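Local structure of PILD processed protein (Shewanella oneidensis, 4D40) at residues Y42-T47 with L57-T62. The protein is a type IV pilin, probably a subunit that assembles into pili, the surface filaments bacteria use for adhesion. Residues are numbered along the deposited sequence; the frame is centred on the assembly and turned at random.
Sequences YSFSYT and LKAVPT
The methyl of Ala59 touches the rings of both Phe44 and Tyr42 on the helix-facing side of a two-stranded antiparallel ladder. Its CB meets Phe44 CE1 at 3.5 Å and Tyr42 CD1 at 3.8 Å. Both rings come at the methyl obliquely. With CG anti to the carbonyl carbon (chi1 -74°), the Tyr42 ring is carried over toward the opposite strand, against Ala59 and Pro61. Its CE1 lies 3.8 Å from Pro61 CB. At the other end of this face, Leu57 CD2 sits 3.8 Å from Tyr46 CB and at the edge of the Tyr46 ring, near its plane. Tyr42 OH is hydrogen-bonded to Gln65 NE2, and Tyr46 OH to Pro31 O. Helix 2-27 backs this layer: Leu20 touches Tyr46 and Leu57, and Tyr12 packs edge-to-face with Phe44.

Four backbone hydrogen bonds tie the strands, in the hydrogen-bonded pairs Ser43-Val60 and Ser45-Lys58. Val60 N reaches Ser43 O at 2.9 Å in a straight bond. CA-H...O contacts, such as Phe44 CA to Lys58 O, fill in between.

The other face, with Ser43, Ser45, Lys58 and Val60, is looser and more polar. Val60 is exposed to solvent and the other three partly so, whereas Tyr42, Leu57 and Ala59 are buried on the helix side. Ser45 OG merely touches Lys58 CB at 3.6 Å. The lysine chain bends at its end, and NZ bonds to Ser56 OG. A water bridges the strands here, 2.9 Å from Ser43 OG and donating to Val60 O at 2.8 Å. That carbonyl therefore accepts from both the water and Ser43 N.

The ladder belongs to the hairpin of strands 42-48 and 55-61, the first two strands of the antiparallel sheet. A sheet laid with one face against a long N-terminal helix is the hallmark of the type IV pilin fold.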
loop_
_atom_site.group_PDB
_atom_site.type_symbol
_atom_site.label_atom_id
_atom_site.label_comp_id
_atom_site.label_asym_id
_atom_site.label_seq_id
_atom_site.Cartn_x
_atom_site.Cartn_y
_atom_site.Cartn_z
ATOM N N TYR A 42 -8.571 0.353 -7.942
ATOM C CA TYR A 42 -8.145 0.396 -6.547
ATOM C C TYR A 42 -8.163 1.806 -5.985
ATOM O O TYR A 42 -7.851 2.776 -6.681
ATOM C CB TYR A 42 -6.726 -0.177 -6.372
ATOM C CG TYR A 42 -6.646 -1.683 -6.482
ATOM C CD1 TYR A 42 -6.826 -2.491 -5.368
ATOM C CD2 TYR A 42 -6.378 -2.292 -7.694
ATOM C CE1 TYR A 42 -6.764 -3.870 -5.467
ATOM C CE2 TYR A 42 -6.314 -3.665 -7.809
ATOM C CZ TYR A 42 -6.501 -4.449 -6.692
ATOM O OH TYR A 42 -6.433 -5.815 -6.806
ATOM N N SER A 43 -8.516 1.891 -4.707
ATOM C CA SER A 43 -8.422 3.119 -3.940
ATOM C C SER A 43 -7.300 2.949 -2.937
ATOM O O SER A 43 -7.306 1.996 -2.162
ATOM C CB SER A 43 -9.744 3.421 -3.237
ATOM O OG SER A 43 -10.786 3.539 -4.181
ATOM N N PHE A 44 -6.335 3.863 -2.966
ATOM C CA PHE A 44 -5.149 3.752 -2.114
ATOM C C PHE A 44 -5.215 4.703 -0.924
ATOM O O PHE A 44 -5.692 5.835 -1.050
ATOM C CB PHE A 44 -3.887 4.033 -2.925
ATOM C CG PHE A 44 -3.673 3.080 -4.061
ATOM C CD1 PHE A 44 -2.984 1.892 -3.871
ATOM C CD2 PHE A 44 -4.162 3.368 -5.324
ATOM C CE1 PHE A 44 -2.783 1.014 -4.922
ATOM C CE2 PHE A 44 -3.961 2.498 -6.373
ATOM C CZ PHE A 44 -3.274 1.314 -6.169
ATOM N N SER A 45 -4.736 4.241 0.229
ATOM C CA SER A 45 -4.715 5.065 1.426
ATOM C C SER A 45 -3.417 4.877 2.198
ATOM O O SER A 45 -2.799 3.817 2.140
ATOM C CB SER A 45 -5.910 4.735 2.331
ATOM O OG SER A 45 -5.856 3.390 2.795
ATOM N N TYR A 46 -3.021 5.936 2.895
ATOM C CA TYR A 46 -1.873 5.939 3.794
ATOM C C TYR A 46 -2.346 6.343 5.179
ATOM O O TYR A 46 -2.950 7.410 5.340
ATOM C CB TYR A 46 -0.807 6.909 3.295
ATOM C CG TYR A 46 0.248 7.271 4.315
ATOM C CD1 TYR A 46 1.223 6.362 4.666
ATOM C CD2 TYR A 46 0.286 8.536 4.900
ATOM C CE1 TYR A 46 2.210 6.686 5.589
ATOM C CE2 TYR A 46 1.282 8.874 5.823
ATOM C CZ TYR A 46 2.236 7.932 6.157
ATOM O OH TYR A 46 3.229 8.234 7.067
ATOM N N THR A 47 -2.082 5.489 6.164
ATOM C CA THR A 47 -2.467 5.737 7.555
ATOM C C THR A 47 -1.255 5.611 8.466
ATOM O O THR A 47 -0.838 4.498 8.791
ATOM C CB THR A 47 -3.554 4.751 8.028
ATOM O OG1 THR A 47 -4.664 4.797 7.123
ATOM C CG2 THR A 47 -4.048 5.106 9.417
ATOM N N LEU A 57 -0.179 1.137 4.457
ATOM C CA LEU A 57 -0.608 1.473 3.101
ATOM C C LEU A 57 -1.620 0.432 2.669
ATOM O O LEU A 57 -1.385 -0.765 2.855
ATOM C CB LEU A 57 0.577 1.488 2.130
ATOM C CG LEU A 57 1.497 2.701 2.172
ATOM C CD1 LEU A 57 2.811 2.398 1.446
ATOM C CD2 LEU A 57 0.802 3.902 1.549
ATOM N N LYS A 58 -2.749 0.862 2.103
ATOM C CA LYS A 58 -3.736 -0.098 1.632
ATOM C C LYS A 58 -4.174 0.193 0.216
ATOM O O LYS A 58 -4.202 1.345 -0.220
ATOM C CB LYS A 58 -4.972 -0.119 2.530
ATOM C CG LYS A 58 -4.685 -0.525 3.963
ATOM C CD LYS A 58 -5.974 -0.688 4.745
ATOM C CE LYS A 58 -5.747 -1.466 6.022
ATOM N NZ LYS A 58 -4.933 -0.672 6.969
ATOM N N ALA A 59 -4.522 -0.883 -0.478
ATOM C CA ALA A 59 -5.149 -0.818 -1.790
ATOM C C ALA A 59 -6.463 -1.575 -1.721
ATOM O O ALA A 59 -6.476 -2.801 -1.603
ATOM C CB ALA A 59 -4.243 -1.408 -2.849
ATOM N N VAL A 60 -7.564 -0.833 -1.783
ATOM C CA VAL A 60 -8.898 -1.410 -1.659
ATOM C C VAL A 60 -9.527 -1.546 -3.030
ATOM O O VAL A 60 -9.762 -0.538 -3.691
ATOM C CB VAL A 60 -9.810 -0.544 -0.765
ATOM C CG1 VAL A 60 -11.215 -1.143 -0.682
ATOM C CG2 VAL A 60 -9.208 -0.396 0.621
ATOM N N PRO A 61 -9.816 -2.783 -3.457
ATOM C CA PRO A 61 -10.433 -2.923 -4.781
ATOM C C PRO A 61 -11.817 -2.291 -4.862
ATOM O O PRO A 61 -12.564 -2.298 -3.888
ATOM C CB PRO A 61 -10.510 -4.440 -4.972
ATOM C CG PRO A 61 -10.526 -4.999 -3.594
ATOM C CD PRO A 61 -9.650 -4.088 -2.788
ATOM N N THR A 62 -12.128 -1.727 -6.024
ATOM C CA THR A 62 -13.470 -1.251 -6.323
ATOM C C THR A 62 -14.319 -2.438 -6.758
ATOM O O THR A 62 -13.809 -3.539 -6.941
ATOM C CB THR A 62 -13.460 -0.195 -7.436
ATOM O OG1 THR A 62 -13.045 -0.811 -8.657
ATOM C CG2 THR A 62 -12.511 0.948 -7.100
HETATM O O HOH W 1 -12.056 1.005 -3.528
#